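Side-chain contacts in 6-phosphogluconolactonase (Shewanella baltica, PDB 3NWP), which probably catalyses the hydrolysis of 6-phosphogluconolactone to 6-phosphogluconate in the oxidative branch of the pentose phosphate pathway: residues 31-36 with 63-68; 48-53 with 89-94; 76-79 with 84-87. All blocks are in the same frame, centred on the assembly; numbering follows the deposited sequence. Where two conformers were deposited one is given.

Interaction 1: residues 31-36 with 63-68; sequences EAVDAR and WSDVYI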
# COMPACT_ATOMS: atom_id res chain seq x y z
N GLU A 31 2.70 -18.99 -1.63
CA GLU A 31 3.98 -19.51 -1.16
C GLU A 31 4.23 -19.14 0.33
O GLU A 31 4.88 -19.89 1.09
CB GLU A 31 5.11 -18.99 -2.06
CG GLU A 31 5.05 -19.52 -3.47
CD GLU A 31 5.87 -18.76 -4.51
OE1 GLU A 31 6.42 -17.67 -4.22
OE2 GLU A 31 5.92 -19.26 -5.66
N ALA A 32 3.73 -17.98 0.77
CA ALA A 32 3.79 -17.62 2.15
C ALA A 32 2.89 -18.47 3.03
O ALA A 32 3.34 -18.90 4.09
CB ALA A 32 3.50 -16.12 2.35
N VAL A 33 1.67 -18.75 2.61
CA VAL A 33 0.78 -19.69 3.31
C VAL A 33 1.47 -21.05 3.39
O VAL A 33 1.51 -21.68 4.48
CB VAL A 33 -0.58 -19.81 2.68
CG1 VAL A 33 -1.42 -20.96 3.36
CG2 VAL A 33 -1.34 -18.48 2.74
N ASP A 34 2.03 -21.53 2.29
CA ASP A 34 2.73 -22.82 2.34
C ASP A 34 3.86 -22.81 3.36
O ASP A 34 4.02 -23.77 4.14
CB ASP A 34 3.30 -23.24 0.96
CG ASP A 34 2.22 -23.50 -0.08
OD1 ASP A 34 1.04 -23.68 0.25
OD2 ASP A 34 2.61 -23.52 -1.27
N ALA A 35 4.67 -21.76 3.38
CA ALA A 35 5.84 -21.74 4.24
C ALA A 35 5.51 -21.54 5.67
O ALA A 35 6.16 -22.16 6.51
CB ALA A 35 6.84 -20.61 3.76
N ARG A 36 4.57 -20.68 5.97
CA ARG A 36 4.32 -20.19 7.33
C ARG A 36 2.95 -20.43 7.91
O ARG A 36 2.71 -20.16 9.09
CB ARG A 36 4.68 -18.69 7.41
CG ARG A 36 6.17 -18.45 7.35
CD ARG A 36 6.55 -16.94 7.27
NE ARG A 36 6.23 -16.39 5.96
CZ ARG A 36 6.95 -16.52 4.86
NH1 ARG A 36 8.09 -17.25 4.87
NH2 ARG A 36 6.53 -16.00 3.72
N TRP A 63 -7.07 -18.06 0.55
CA TRP A 63 -7.43 -16.73 1.02
C TRP A 63 -7.78 -16.63 2.51
O TRP A 63 -7.56 -15.59 3.12
CB TRP A 63 -8.55 -16.09 0.20
CG TRP A 63 -8.14 -15.55 -1.15
CD1 TRP A 63 -8.47 -16.06 -2.37
CD2 TRP A 63 -7.29 -14.41 -1.42
NE1 TRP A 63 -7.92 -15.29 -3.37
CE2 TRP A 63 -7.18 -14.28 -2.81
CE3 TRP A 63 -6.63 -13.49 -0.60
CZ2 TRP A 63 -6.45 -13.26 -3.39
CZ3 TRP A 63 -5.89 -12.48 -1.18
CH2 TRP A 63 -5.78 -12.38 -2.57
N SER A 64 -8.34 -17.72 3.04
CA SER A 64 -8.73 -17.73 4.45
C SER A 64 -7.54 -17.73 5.40
O SER A 64 -7.68 -17.45 6.59
CB SER A 64 -9.72 -18.90 4.76
OG SER A 64 -9.11 -20.17 4.58
N ASP A 65 -6.36 -17.99 4.87
CA ASP A 65 -5.12 -17.97 5.61
C ASP A 65 -4.33 -16.69 5.25
O ASP A 65 -3.15 -16.60 5.60
CB ASP A 65 -4.29 -19.19 5.30
CG ASP A 65 -4.99 -20.49 5.75
OD1 ASP A 65 -5.39 -20.50 6.92
OD2 ASP A 65 -5.06 -21.44 4.95
N VAL A 66 -4.99 -15.72 4.61
CA VAL A 66 -4.33 -14.42 4.24
C VAL A 66 -4.95 -13.33 5.06
O VAL A 66 -6.20 -13.14 5.04
CB VAL A 66 -4.44 -14.12 2.73
CG1 VAL A 66 -3.76 -12.73 2.42
CG2 VAL A 66 -3.89 -15.26 1.87
N TYR A 67 -4.11 -12.57 5.77
CA TYR A 67 -4.51 -11.39 6.50
C TYR A 67 -4.28 -10.18 5.63
O TYR A 67 -3.22 -10.06 5.01
CB TYR A 67 -3.68 -11.25 7.78
CG TYR A 67 -3.98 -12.25 8.84
CD1 TYR A 67 -3.48 -13.52 8.78
CD2 TYR A 67 -4.64 -11.85 10.00
CE1 TYR A 67 -3.73 -14.45 9.80
CE2 TYR A 67 -4.88 -12.76 11.03
CZ TYR A 67 -4.42 -14.05 10.91
OH TYR A 67 -4.64 -14.98 11.90
N ILE A 68 -5.28 -9.29 5.52
CA ILE A 68 -5.18 -8.14 4.65
C ILE A 68 -5.45 -6.86 5.40
O ILE A 68 -6.32 -6.79 6.25
CB ILE A 68 -6.20 -8.23 3.50
CG1 ILE A 68 -6.08 -9.56 2.75
CG2 ILE A 68 -5.99 -7.03 2.56
CD1 ILE A 68 -7.11 -9.75 1.60
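In the α/β core, the last turn of helix 14-36 packs against the start of strand 66-74, with Val33 as the one helical side chain that meets Asp65 and Val66. Both of its methyl groups take part. CG1 lies 3.9 Å from CB of Asp65 and also comes alongside the carboxylate, 4.0 Å from Asp65 OD2. CG2 is turned to the backbone, 3.9 Å from the carbonyl O of Asp65, and reaches on to a methyl of the next residue, with Val33 CG2 and Val66 CG2 4.2 Å apart. The valine thus straddles the aspartate CB. This follows from its first torsion, which sets CG1 anti to the backbone N (chi1 173°), with CG2 beside that N, while the two side chains cross at about a right angle. Helix 14-36 leads through a two-residue link into strand 39-43, the parallel neighbour of strand 66-74, and helix 50-58 connects these two strands as a beta-alpha-beta crossover. Val33 accordingly touches Ala39 as well, and Asp65 and Tyr67 both make backbone hydrogen bonds to Ala39. The polar end of Asp65 is engaged elsewhere: its OD1 forms a salt bridge with Lys38, in the short link between helix and strand. Val33 meets Asp65 at CB, the carbonyl oxygen and OD2, and the contact is one of van der Waals touch without a hydrogen bond. Replacing Val33 with an alanine would probably open a gap beside the Asp65 CB and deprive the Val66 methyl of its neighbour on the helix. Just before the strand, a 3-10 turn at residues 63-64 brings the chain round to it, with Val66 N bonded to Trp63 O at 3.0 Å.

Interaction 2: residues 48-53 with 89-94; sequences TPLKLF and REHLLQ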
# COMPACT_ATOMS: atom_id res chain seq x y z
N THR A 48 -6.75 3.44 -9.08
CA THR A 48 -5.78 2.62 -9.84
C THR A 48 -5.98 1.09 -9.62
O THR A 48 -5.95 0.34 -10.58
CB THR A 48 -4.31 3.07 -9.59
OG1 THR A 48 -4.14 4.36 -10.17
CG2 THR A 48 -3.25 2.10 -10.25
N PRO A 49 -6.12 0.63 -8.36
CA PRO A 49 -6.12 -0.81 -8.14
C PRO A 49 -7.41 -1.54 -8.29
O PRO A 49 -7.43 -2.75 -8.02
CB PRO A 49 -5.67 -0.95 -6.66
CG PRO A 49 -6.12 0.25 -6.02
CD PRO A 49 -6.00 1.37 -7.08
N LEU A 50 -8.52 -0.87 -8.66
CA LEU A 50 -9.83 -1.55 -8.55
C LEU A 50 -9.94 -2.79 -9.43
O LEU A 50 -10.44 -3.84 -8.97
CB LEU A 50 -10.98 -0.58 -8.81
CG LEU A 50 -10.98 0.57 -7.78
CD1 LEU A 50 -12.27 1.35 -7.99
CD2 LEU A 50 -10.81 0.15 -6.30
N LYS A 51 -9.50 -2.71 -10.68
CA LYS A 51 -9.53 -3.89 -11.53
C LYS A 51 -8.58 -4.98 -11.01
O LYS A 51 -8.97 -6.16 -10.95
CB LYS A 51 -9.24 -3.55 -12.99
CG LYS A 51 -10.40 -2.79 -13.68
CD LYS A 51 -11.60 -3.70 -13.91
CE LYS A 51 -12.84 -2.91 -14.37
N LEU A 52 -7.36 -4.60 -10.58
CA LEU A 52 -6.44 -5.55 -9.95
C LEU A 52 -7.13 -6.31 -8.81
O LEU A 52 -7.04 -7.54 -8.72
CB LEU A 52 -5.25 -4.76 -9.39
CG LEU A 52 -4.29 -5.64 -8.58
CD1 LEU A 52 -3.56 -6.67 -9.46
CD2 LEU A 52 -3.28 -4.77 -7.76
N PHE A 53 -7.85 -5.58 -7.97
CA PHE A 53 -8.58 -6.20 -6.86
C PHE A 53 -9.57 -7.22 -7.37
O PHE A 53 -9.70 -8.30 -6.80
CB PHE A 53 -9.31 -5.20 -6.02
CG PHE A 53 -8.43 -4.26 -5.17
CD1 PHE A 53 -7.09 -4.53 -4.89
CD2 PHE A 53 -8.99 -3.17 -4.59
CE1 PHE A 53 -6.37 -3.66 -4.10
CE2 PHE A 53 -8.28 -2.32 -3.74
CZ PHE A 53 -6.95 -2.59 -3.52
N ARG A 89 -13.49 -3.47 0.43
CA ARG A 89 -14.57 -4.41 0.70
C ARG A 89 -15.42 -4.61 -0.57
O ARG A 89 -15.90 -5.74 -0.80
CB ARG A 89 -15.43 -3.91 1.86
CG ARG A 89 -14.75 -4.00 3.24
CD ARG A 89 -15.70 -3.64 4.36
NE ARG A 89 -15.08 -3.71 5.66
CZ ARG A 89 -14.78 -4.81 6.33
NH1 ARG A 89 -15.07 -6.03 5.84
NH2 ARG A 89 -14.21 -4.70 7.51
N GLU A 90 -15.62 -3.57 -1.36
CA GLU A 90 -16.46 -3.72 -2.53
C GLU A 90 -15.80 -4.58 -3.59
O GLU A 90 -16.48 -5.43 -4.21
CB GLU A 90 -16.85 -2.39 -3.15
CG GLU A 90 -17.78 -1.55 -2.27
CD GLU A 90 -18.30 -0.26 -2.94
OE1 GLU A 90 -18.75 0.66 -2.20
OE2 GLU A 90 -18.25 -0.18 -4.19
N HIS A 91 -14.50 -4.37 -3.81
CA HIS A 91 -13.81 -4.93 -4.96
C HIS A 91 -12.87 -6.10 -4.69
O HIS A 91 -12.73 -6.95 -5.56
CB HIS A 91 -13.03 -3.84 -5.70
CG HIS A 91 -13.89 -2.74 -6.21
ND1 HIS A 91 -14.65 -2.86 -7.36
CD2 HIS A 91 -14.17 -1.51 -5.70
CE1 HIS A 91 -15.35 -1.75 -7.54
NE2 HIS A 91 -15.08 -0.92 -6.55
N LEU A 92 -12.15 -6.11 -3.55
CA LEU A 92 -11.22 -7.19 -3.25
C LEU A 92 -11.88 -8.34 -2.46
O LEU A 92 -11.62 -9.50 -2.73
CB LEU A 92 -9.96 -6.64 -2.53
CG LEU A 92 -8.89 -7.67 -2.13
CD1 LEU A 92 -8.35 -8.33 -3.41
CD2 LEU A 92 -7.73 -6.96 -1.37
N LEU A 93 -12.66 -8.00 -1.43
CA LEU A 93 -13.16 -8.99 -0.47
C LEU A 93 -14.46 -9.57 -1.04
O LEU A 93 -15.58 -9.42 -0.47
CB LEU A 93 -13.38 -8.34 0.87
CG LEU A 93 -12.17 -7.72 1.51
CD1 LEU A 93 -12.56 -7.25 2.93
CD2 LEU A 93 -10.99 -8.72 1.62
N GLN A 94 -14.31 -10.17 -2.20
CA GLN A 94 -15.42 -10.71 -3.01
C GLN A 94 -14.96 -12.06 -3.57
O GLN A 94 -13.77 -12.39 -3.57
CB GLN A 94 -15.74 -9.75 -4.15
CG GLN A 94 -16.22 -8.35 -3.71
CD GLN A 94 -17.58 -8.37 -3.05
OE1 GLN A 94 -18.41 -9.22 -3.37
NE2 GLN A 94 -17.81 -7.47 -2.12
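The imidazole of His91 has Leu50 over one face, while the phenyl ring of Phe53 has CB of His91 at its edge, near the ring plane. Over the histidine the leucine makes an off-centre CH-pi contact, its CD1 4.3 Å from the ring centroid and 28° off the normal; the other methyl branch meets the ring atom CD2, with Leu50 CD2 and His91 CD2 3.8 Å apart. One face of the Phe53 ring carries the carbonyl O of Pro49, just ahead of helix 50-58, 3.4 Å above the plane and offset toward the rim. Leu92 comes to the phenylalanine obliquely. Its CB stands 3.8 Å from Phe53 CB and almost as close to CG, and the two side chains cross at about a right angle. The leucine CG is anti to the backbone N (chi1 179°), and from there CD1 continues to the backbone of helix 50-58, 3.6 Å from Phe53 O. This is where the start of helix 50-58 meets the C-terminal end of helix 84-91. His91 also touches Gln54, and Leu92 touches Leu56, one turn on. Beyond Leu92 the chain makes an inverse gamma turn centred on Leu93, and Gln94 folds back so that its NE2 donates to Arg89 O at 2.9 Å, in the carbonyl plane. The two helices meet through carbon surfaces and one imidazole face, without a hydrogen bond between them. The carbonyl oxygens of Phe53 and His91, 3.5 Å apart, are both acceptors and add no bond, so cohesion probably rests on side-chain fit and dispersion.

Interaction 3: residues 76-79 with 84-87; sequences VEAD and NERL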
# COMPACT_ATOMS: atom_id res chain seq x y z
N VAL A 76 -12.62 8.90 7.86
CA VAL A 76 -13.99 9.11 7.46
C VAL A 76 -14.67 7.76 7.72
O VAL A 76 -13.99 6.74 7.92
CB VAL A 76 -14.12 9.49 5.98
CG1 VAL A 76 -13.42 10.86 5.62
CG2 VAL A 76 -13.61 8.34 5.07
N GLU A 77 -16.01 7.74 7.75
CA GLU A 77 -16.70 6.48 7.99
C GLU A 77 -16.32 5.45 6.93
O GLU A 77 -16.10 5.79 5.77
CB GLU A 77 -18.22 6.67 7.97
CG GLU A 77 -18.77 7.57 9.07
CD GLU A 77 -18.59 6.96 10.42
OE1 GLU A 77 -19.12 5.84 10.62
OE2 GLU A 77 -17.93 7.58 11.28
N ALA A 78 -16.35 4.19 7.32
CA ALA A 78 -15.87 3.11 6.46
C ALA A 78 -16.80 2.82 5.28
O ALA A 78 -16.42 2.09 4.37
CB ALA A 78 -15.61 1.83 7.28
N ASP A 79 -18.01 3.39 5.29
CA ASP A 79 -18.91 3.36 4.15
C ASP A 79 -18.96 4.68 3.37
O ASP A 79 -19.73 4.82 2.43
CB ASP A 79 -20.32 2.93 4.60
CG ASP A 79 -20.98 3.91 5.55
OD1 ASP A 79 -20.36 4.94 5.95
OD2 ASP A 79 -22.14 3.65 5.90
N ASN A 84 -10.91 4.12 2.00
CA ASN A 84 -10.18 3.03 1.30
C ASN A 84 -10.75 1.67 1.68
O ASN A 84 -10.86 0.77 0.81
CB ASN A 84 -8.69 3.08 1.66
CG ASN A 84 -7.96 4.26 1.04
OD1 ASN A 84 -8.39 4.84 0.03
ND2 ASN A 84 -6.82 4.65 1.66
N GLU A 85 -11.17 1.51 2.92
CA GLU A 85 -11.80 0.27 3.36
C GLU A 85 -13.03 -0.01 2.49
O GLU A 85 -13.24 -1.16 2.10
CB GLU A 85 -12.17 0.35 4.83
CG GLU A 85 -13.04 -0.79 5.34
CD GLU A 85 -13.17 -0.87 6.83
OE1 GLU A 85 -12.43 -0.19 7.58
OE2 GLU A 85 -14.03 -1.70 7.27
N ARG A 86 -13.86 0.99 2.23
CA ARG A 86 -15.03 0.76 1.41
C ARG A 86 -14.67 0.17 0.03
O ARG A 86 -15.32 -0.78 -0.42
CB ARG A 86 -15.78 2.05 1.21
CG ARG A 86 -16.99 1.92 0.27
CD ARG A 86 -17.68 3.26 -0.03
NE ARG A 86 -16.89 4.18 -0.88
CZ ARG A 86 -16.78 4.11 -2.21
NH1 ARG A 86 -17.36 3.13 -2.89
NH2 ARG A 86 -16.08 5.01 -2.86
N LEU A 87 -13.64 0.74 -0.61
CA LEU A 87 -13.20 0.24 -1.92
C LEU A 87 -12.68 -1.20 -1.84
O LEU A 87 -12.99 -2.04 -2.70
CB LEU A 87 -12.14 1.17 -2.53
CG LEU A 87 -12.55 2.57 -2.98
CD1 LEU A 87 -11.28 3.27 -3.50
CD2 LEU A 87 -13.62 2.53 -4.04
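Ala78 is the first residue of loop 76-79 to meet helix 84-91, and it does so at both its methyl and its carbonyl. The methyl sits against the carboxylate of Glu85, 3.7 Å from Glu85 CD and only slightly farther from either oxygen, a position over the flat side of the group rather than at one oxygen. Glu85 arrives there with CG anti to its backbone N (chi1 170°) and the chain extended beyond, while its OE2 is committed to a salt bridge with Arg89 one turn on. The carbonyl of Ala78 is turned to the next helical residue: Ala78 O lies only 3.2 Å from CB of Arg86, a tight approach, and takes a weak hydrogen bond from Ser83 OG as well. Asp79 follows, with its CB directed away from the helix, so it is the backbone that meets the arginine. Asp79 O is 3.6 Å from CD of Arg86, and the guanidinium lies obliquely to that oxygen. The bend of the arginine at chi3 (70°) swings its head round to the remainder of the loop, where NE bonds to Ala80 O and NH2 to Asp81 O; NH1 is paired with Glu90. The loop that leads from strand 66-74 into helix 84-91 is thereby folded back over the first turn of the helix it precedes. In chemical terms the loop presents a row of backbone oxygens to one arginine. With two carbonyls and a carboxylate on its three nitrogens, the rotation of the guanidinium is probably well fixed, and its bonds depend on the loop's backbone course.

Interactions 2 and 3 use the two ends of helix 84-91; their centres lie 13 Å apart and they touch where Leu50 CD2 packs on Leu87 CB at 4.1 Å. Interaction 1, at the start of strand 66-74, is joined to interaction 2 by Ile68, whose CD1 is 4.0 Å from Leu93 CD2. Between interactions 1 and 3 the nearest atoms are about 9 Å apart, and strand 66-74 and helix 84-91, consecutive in the chain, link them. In relatives of this family, sugar phosphates bind near the loop that joins strand 39-43 to helix 50-58, which probably places interaction 2, beginning at that helix, closer to the substrate pocket than interaction 1.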